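Local coordinates for O-methyltransferase, SAM-dependent (Legionella pneumophila subsp. pneumophila, PDB 3R3H), which probably transfers methyl groups from S-adenosylmethionine to oxygen atoms of its substrates, at residues 144-149 and 188-193; 169-174 and 205-210. All coordinates share one frame; numbering follows the deposited sequence.

Following the chain from the N terminus, contact 1 starts in 144-149, between strand 137-143 and helix 149-159, and contact 2 starts in 169-174, just past strand 164-169. Helix 185-198 then brings 188-193 back to the first loop, closing contact 1, and strand 203-208 carries 205-210 to the second, closing contact 2. The two closures therefore cross rather than nest. Their centres lie about 13 Å apart, and they touch directly, through hydrogen bonds between 144-149 and 169-174 and through packing of 188-193 on 169-174. Together they tie the C-terminal ends of two neighbouring parallel strands to a flanking helix and to the outermost strand of the chain's own sheet on that side.

Contact 1 of 2, residues 144-149 and 188-193; sequences ADKTNY and REIKKL
NZ of K146, a lysine whose stem lies against I190, is gripped from several directions in this loop-helix contact of the Rossmann-like methyltransferase fold. It donates to O of A144 at 3.2 Å, tilted 20° from the carbonyl plane, and to OH of Y149 at 3.0 Å. N170 OD1 accepts a further hydrogen bond, and D143 forms a salt bridge with the ammonium, which is probably well compensated. A bend at chi2 (-53°) folds the lysine chain across the tyrosine ring, with CD of K146 3.7 Å above the plane of Y149 and offset toward its rim. The phenol in turn bonds to the backbone oxygen of D169, which fixes the far end of the ring. From helix 185-198, CD1 of I190 fits against both partners, 3.7 Å from CB of K146 and 3.7 Å from CD2 of Y149. No hydrogen bond joins the segments, which meet by apolar contacts of K146, Y149, I190 and L193, and by E189 lying on the loop backbone, its CG 3.5 Å from CA of T147. L193 crosses the tyrosine at about a right angle, its CD2 3.9 Å from ring atom CD2 of Y149. Its other methyl, CD1, lies 3.7 Å from backbone O of Y149.

Contact 2 of 2, residues 169-174 and 205-210; sequences DNIFWD and VSLLAI
With chi1 at 170°, L207 holds CG trans to its own backbone nitrogen and extends its isopropyl fork toward I171 and F172, CD1 meeting I171 and CD2 chiefly F172. The setting is the antiparallel end of the class I methyltransferase sheet, where strand 214-219 runs between strands 164-169 and 203-208. The residues around that strand's start hold both sides: I171 and F172 make backbone bonds to G213 and D212, and L208 makes one to M214. The two segments thus meet across an intervening strand through side chains and the backbone of A209, with CA of I171 and CA of L207 still 8.4 Å apart.

CD1 of L207 lies against the branch point of I171, 3.6 Å from CG2 and 3.7 Å from CB of that isoleucine, whose chi1 (-62°) turns CG2 away from the backbone nitrogen. The two aliphatic chains slide past each other in opposite directions, and both also rest on F215. The other methyl of L207 meets the phenylalanine: CD2 sits 3.6 Å from CE1 of F172, approaching the ring obliquely.

Beyond L208 the strand gives way to an inverse gamma turn centred on A209, spanned by a weak bond from N of I210 to O of L208. This turn brings alanine to the rim of the aromatic ring, close to the ring plane. L207 thus meets the ring obliquely through CE1 and CZ, while A209 lies at its edge near CE2. The contact also borders the second subunit, where L6 of that chain packs on F172 and S20 of that chain on L207. Within the chain, CA of A209 lies at the ring edge, 4.1 Å from CE2 of F172.

Contact 1 of 2, residues 144-149 and 188-193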
loop_
_atom_site.group_PDB
_atom_site.type_symbol
_atom_site.label_atom_id
_atom_site.label_comp_id
_atom_site.label_asym_id
_atom_site.label_seq_id
_atom_site.Cartn_x
_atom_site.Cartn_y
_atom_site.Cartn_z
ATOM N N ALA A 144 -5.797 -15.396 9.761
ATOM C CA ALA A 144 -6.246 -16.561 10.524
ATOM C C ALA A 144 -5.089 -17.201 11.280
ATOM O O ALA A 144 -4.005 -16.622 11.359
ATOM C CB ALA A 144 -6.882 -17.570 9.597
ATOM N N ASP A 145 -5.312 -18.390 11.839
ATOM C CA ASP A 145 -4.260 -19.072 12.595
ATOM C C ASP A 145 -3.030 -19.359 11.734
ATOM O O ASP A 145 -3.116 -19.973 10.654
ATOM C CB ASP A 145 -4.789 -20.359 13.234
ATOM C CG ASP A 145 -5.430 -21.294 12.235
ATOM O OD1 ASP A 145 -5.322 -22.521 12.448
ATOM O OD2 ASP A 145 -6.052 -20.816 11.255
ATOM N N LYS A 146 -1.889 -18.898 12.243
ATOM C CA LYS A 146 -0.591 -18.991 11.576
ATOM C C LYS A 146 -0.114 -20.368 11.127
ATOM O O LYS A 146 0.593 -20.475 10.121
ATOM C CB LYS A 146 0.481 -18.358 12.465
ATOM C CG LYS A 146 0.028 -17.071 13.170
ATOM C CD LYS A 146 -0.528 -16.044 12.190
ATOM C CE LYS A 146 -1.428 -15.046 12.901
ATOM N NZ LYS A 146 -2.142 -14.139 11.958
ATOM N N THR A 147 -0.503 -21.415 11.850
ATOM C CA THR A 147 -0.064 -22.758 11.504
ATOM C C THR A 147 -0.784 -23.403 10.333
ATOM O O THR A 147 -0.683 -24.611 10.135
ATOM C CB THR A 147 -0.164 -23.702 12.704
ATOM O OG1 THR A 147 -1.533 -23.793 13.128
ATOM C CG2 THR A 147 0.702 -23.187 13.850
ATOM N N ASN A 148 -1.524 -22.616 9.560
ATOM C CA ASN A 148 -2.215 -23.156 8.385
ATOM C C ASN A 148 -2.013 -22.158 7.269
ATOM O O ASN A 148 -2.584 -22.279 6.186
ATOM C CB ASN A 148 -3.712 -23.352 8.639
ATOM C CG ASN A 148 -4.014 -24.635 9.384
ATOM O OD1 ASN A 148 -4.437 -24.604 10.535
ATOM N ND2 ASN A 148 -3.787 -25.776 8.728
ATOM N N TYR A 149 -1.180 -21.170 7.563
ATOM C CA TYR A 149 -0.846 -20.110 6.629
ATOM C C TYR A 149 -0.408 -20.616 5.251
ATOM O O TYR A 149 -0.598 -19.930 4.253
ATOM C CB TYR A 149 0.231 -19.216 7.263
ATOM C CG TYR A 149 -0.287 -17.866 7.738
ATOM C CD1 TYR A 149 -1.576 -17.721 8.276
ATOM C CD2 TYR A 149 0.513 -16.725 7.636
ATOM C CE1 TYR A 149 -2.046 -16.467 8.693
ATOM C CE2 TYR A 149 0.054 -15.467 8.048
ATOM C CZ TYR A 149 -1.219 -15.346 8.573
ATOM O OH TYR A 149 -1.633 -14.102 8.976
ATOM N N ARG A 188 7.200 -20.632 13.016
ATOM C CA ARG A 188 7.829 -21.637 12.180
ATOM C C ARG A 188 7.102 -21.678 10.842
ATOM O O ARG A 188 7.702 -21.922 9.800
ATOM C CB ARG A 188 7.749 -22.999 12.868
ATOM C CG ARG A 188 8.207 -24.143 12.006
ATOM C CD ARG A 188 7.699 -25.451 12.573
ATOM N NE ARG A 188 7.999 -26.578 11.696
ATOM C CZ ARG A 188 9.215 -27.073 11.499
ATOM N NH1 ARG A 188 10.256 -26.539 12.122
ATOM N NH2 ARG A 188 9.383 -28.111 10.686
ATOM N N GLU A 189 5.796 -21.437 10.888
ATOM C CA GLU A 189 4.952 -21.433 9.694
ATOM C C GLU A 189 5.068 -20.139 8.915
ATOM O O GLU A 189 5.012 -20.126 7.686
ATOM C CB GLU A 189 3.504 -21.631 10.087
ATOM C CG GLU A 189 3.094 -23.066 10.108
ATOM C CD GLU A 189 3.051 -23.661 8.714
ATOM O OE1 GLU A 189 3.744 -24.691 8.492
ATOM O OE2 GLU A 189 2.328 -23.101 7.851
ATOM N N ILE A 190 5.214 -19.037 9.635
ATOM C CA ILE A 190 5.355 -17.753 8.971
ATOM C C ILE A 190 6.647 -17.837 8.155
ATOM O O ILE A 190 6.625 -17.629 6.942
ATOM C CB ILE A 190 5.469 -16.572 9.994
ATOM C CG1 ILE A 190 4.303 -16.605 11.010
ATOM C CG2 ILE A 190 5.548 -15.244 9.239
ATOM C CD1 ILE A 190 2.929 -16.442 10.433
ATOM N N LYS A 191 7.757 -18.164 8.826
ATOM C CA LYS A 191 9.068 -18.279 8.185
ATOM C C LYS A 191 9.009 -19.190 6.971
ATOM O O LYS A 191 9.656 -18.924 5.958
ATOM C CB LYS A 191 10.103 -18.810 9.181
ATOM C CG LYS A 191 10.449 -17.842 10.290
ATOM C CD LYS A 191 11.342 -18.474 11.347
ATOM C CE LYS A 191 12.722 -18.826 10.797
ATOM N NZ LYS A 191 13.634 -19.392 11.839
ATOM N N LYS A 192 8.230 -20.261 7.076
ATOM C CA LYS A 192 8.089 -21.198 5.971
ATOM C C LYS A 192 7.356 -20.542 4.813
ATOM O O LYS A 192 7.781 -20.667 3.669
ATOM C CB LYS A 192 7.312 -22.456 6.386
ATOM C CG LYS A 192 8.085 -23.471 7.201
ATOM C CD LYS A 192 7.302 -24.786 7.331
ATOM C CE LYS A 192 8.017 -25.807 8.240
ATOM N NZ LYS A 192 7.214 -27.038 8.516
ATOM N N LEU A 193 6.251 -19.853 5.111
ATOM C CA LEU A 193 5.451 -19.195 4.076
ATOM C C LEU A 193 6.205 -18.078 3.370
ATOM O O LEU A 193 6.055 -17.894 2.154
ATOM C CB LEU A 193 4.162 -18.615 4.660
ATOM C CG LEU A 193 3.332 -17.893 3.579
ATOM C CD1 LEU A 193 2.620 -18.909 2.683
ATOM C CD2 LEU A 193 2.334 -16.969 4.229
#

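Contact 2 of 2, residues 169-174 and 205-210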
loop_
_atom_site.group_PDB
_atom_site.type_symbol
_atom_site.label_atom_id
_atom_site.label_comp_id
_atom_site.label_asym_id
_atom_site.label_seq_id
_atom_site.Cartn_x
_atom_site.Cartn_y
_atom_site.Cartn_z
ATOM N N ASP A 169 -1.358 -10.884 6.685
ATOM C CA ASP A 169 -0.829 -10.145 7.828
ATOM C C ASP A 169 0.207 -10.907 8.660
ATOM O O ASP A 169 0.350 -12.129 8.532
ATOM C CB ASP A 169 -1.987 -9.710 8.730
ATOM C CG ASP A 169 -1.649 -8.493 9.581
ATOM O OD1 ASP A 169 -2.349 -8.277 10.598
ATOM O OD2 ASP A 169 -0.694 -7.741 9.230
ATOM N N ASN A 170 0.909 -10.161 9.517
ATOM C CA ASN A 170 1.947 -10.681 10.415
ATOM C C ASN A 170 3.090 -11.396 9.688
ATOM O O ASN A 170 3.475 -12.507 10.069
ATOM C CB ASN A 170 1.346 -11.648 11.445
ATOM C CG ASN A 170 0.119 -11.096 12.123
ATOM O OD1 ASN A 170 -0.997 -11.464 11.776
ATOM N ND2 ASN A 170 0.313 -10.207 13.095
ATOM N N ILE A 171 3.633 -10.768 8.649
ATOM C CA ILE A 171 4.730 -11.367 7.895
ATOM C C ILE A 171 5.972 -11.446 8.802
ATOM O O ILE A 171 6.729 -12.426 8.786
ATOM C CB ILE A 171 4.998 -10.567 6.601
ATOM C CG1 ILE A 171 3.748 -10.617 5.712
ATOM C CG2 ILE A 171 6.161 -11.156 5.849
ATOM C CD1 ILE A 171 3.208 -12.008 5.495
ATOM N N PHE A 172 6.169 -10.409 9.598
ATOM C CA PHE A 172 7.259 -10.397 10.558
ATOM C C PHE A 172 6.465 -10.688 11.832
ATOM O O PHE A 172 5.775 -9.811 12.344
ATOM C CB PHE A 172 7.888 -9.006 10.659
ATOM C CG PHE A 172 8.029 -8.286 9.334
ATOM C CD1 PHE A 172 8.550 -8.935 8.207
ATOM C CD2 PHE A 172 7.673 -6.944 9.228
ATOM C CE1 PHE A 172 8.709 -8.252 7.002
ATOM C CE2 PHE A 172 7.830 -6.258 8.031
ATOM C CZ PHE A 172 8.348 -6.909 6.917
ATOM N N TRP A 173 6.514 -11.915 12.330
ATOM C CA TRP A 173 5.751 -12.268 13.524
ATOM C C TRP A 173 6.304 -11.541 14.763
ATOM O O TRP A 173 6.701 -12.171 15.740
ATOM C CB TRP A 173 5.814 -13.790 13.706
ATOM C CG TRP A 173 4.845 -14.417 14.676
ATOM C CD1 TRP A 173 5.069 -15.538 15.414
ATOM C CD2 TRP A 173 3.477 -14.038 14.933
ATOM N NE1 TRP A 173 3.941 -15.889 16.108
ATOM C CE2 TRP A 173 2.945 -14.987 15.835
ATOM C CE3 TRP A 173 2.648 -12.989 14.490
ATOM C CZ2 TRP A 173 1.631 -14.934 16.303
ATOM C CZ3 TRP A 173 1.337 -12.933 14.956
ATOM C CH2 TRP A 173 0.844 -13.903 15.856
ATOM N N ASP A 174 6.321 -10.213 14.708
ATOM C CA ASP A 174 6.812 -9.371 15.796
ATOM C C ASP A 174 8.332 -9.371 15.834
ATOM O O ASP A 174 8.950 -8.886 16.786
ATOM C CB ASP A 174 6.252 -9.843 17.139
ATOM C CG ASP A 174 6.635 -8.924 18.297
ATOM O OD1 ASP A 174 6.458 -7.691 18.190
ATOM O OD2 ASP A 174 7.101 -9.441 19.330
ATOM N N VAL A 205 4.552 -9.422 -6.331
ATOM C CA VAL A 205 4.647 -9.336 -4.884
ATOM C C VAL A 205 5.248 -8.028 -4.356
ATOM O O VAL A 205 6.092 -7.419 -5.004
ATOM C CB VAL A 205 5.500 -10.538 -4.385
ATOM C CG1 VAL A 205 6.167 -10.225 -3.059
ATOM C CG2 VAL A 205 4.632 -11.777 -4.279
ATOM N N SER A 206 4.787 -7.591 -3.188
ATOM C CA SER A 206 5.322 -6.398 -2.531
ATOM C C SER A 206 4.965 -6.505 -1.064
ATOM O O SER A 206 3.828 -6.814 -0.722
ATOM C CB SER A 206 4.781 -5.086 -3.138
ATOM O OG SER A 206 3.395 -5.140 -3.428
ATOM N N LEU A 207 5.949 -6.284 -0.202
ATOM C CA LEU A 207 5.750 -6.374 1.234
ATOM C C LEU A 207 5.876 -5.000 1.886
ATOM O O LEU A 207 6.881 -4.315 1.708
ATOM C CB LEU A 207 6.777 -7.349 1.818
ATOM C CG LEU A 207 7.013 -7.512 3.326
ATOM C CD1 LEU A 207 5.781 -8.015 4.061
ATOM C CD2 LEU A 207 8.164 -8.501 3.483
ATOM N N LEU A 208 4.848 -4.602 2.636
ATOM C CA LEU A 208 4.845 -3.314 3.330
ATOM C C LEU A 208 5.198 -3.469 4.805
ATOM O O LEU A 208 4.665 -4.339 5.492
ATOM C CB LEU A 208 3.471 -2.636 3.233
ATOM C CG LEU A 208 2.868 -2.143 1.917
ATOM C CD1 LEU A 208 3.801 -1.123 1.287
ATOM C CD2 LEU A 208 2.611 -3.318 0.989
ATOM N N ALA A 209 6.089 -2.614 5.286
ATOM C CA ALA A 209 6.484 -2.650 6.683
ATOM C C ALA A 209 5.565 -1.681 7.436
ATOM O O ALA A 209 6.021 -0.703 8.048
ATOM C CB ALA A 209 7.953 -2.227 6.826
ATOM N N ILE A 210 4.266 -1.965 7.396
ATOM C CA ILE A 210 3.283 -1.106 8.043
ATOM C C ILE A 210 2.627 -1.716 9.275
ATOM O O ILE A 210 2.498 -1.058 10.320
ATOM C CB ILE A 210 2.165 -0.699 7.055
ATOM C CG1 ILE A 210 1.743 -1.912 6.234
ATOM C CG2 ILE A 210 2.622 0.449 6.187
ATOM C CD1 ILE A 210 0.583 -1.637 5.304
#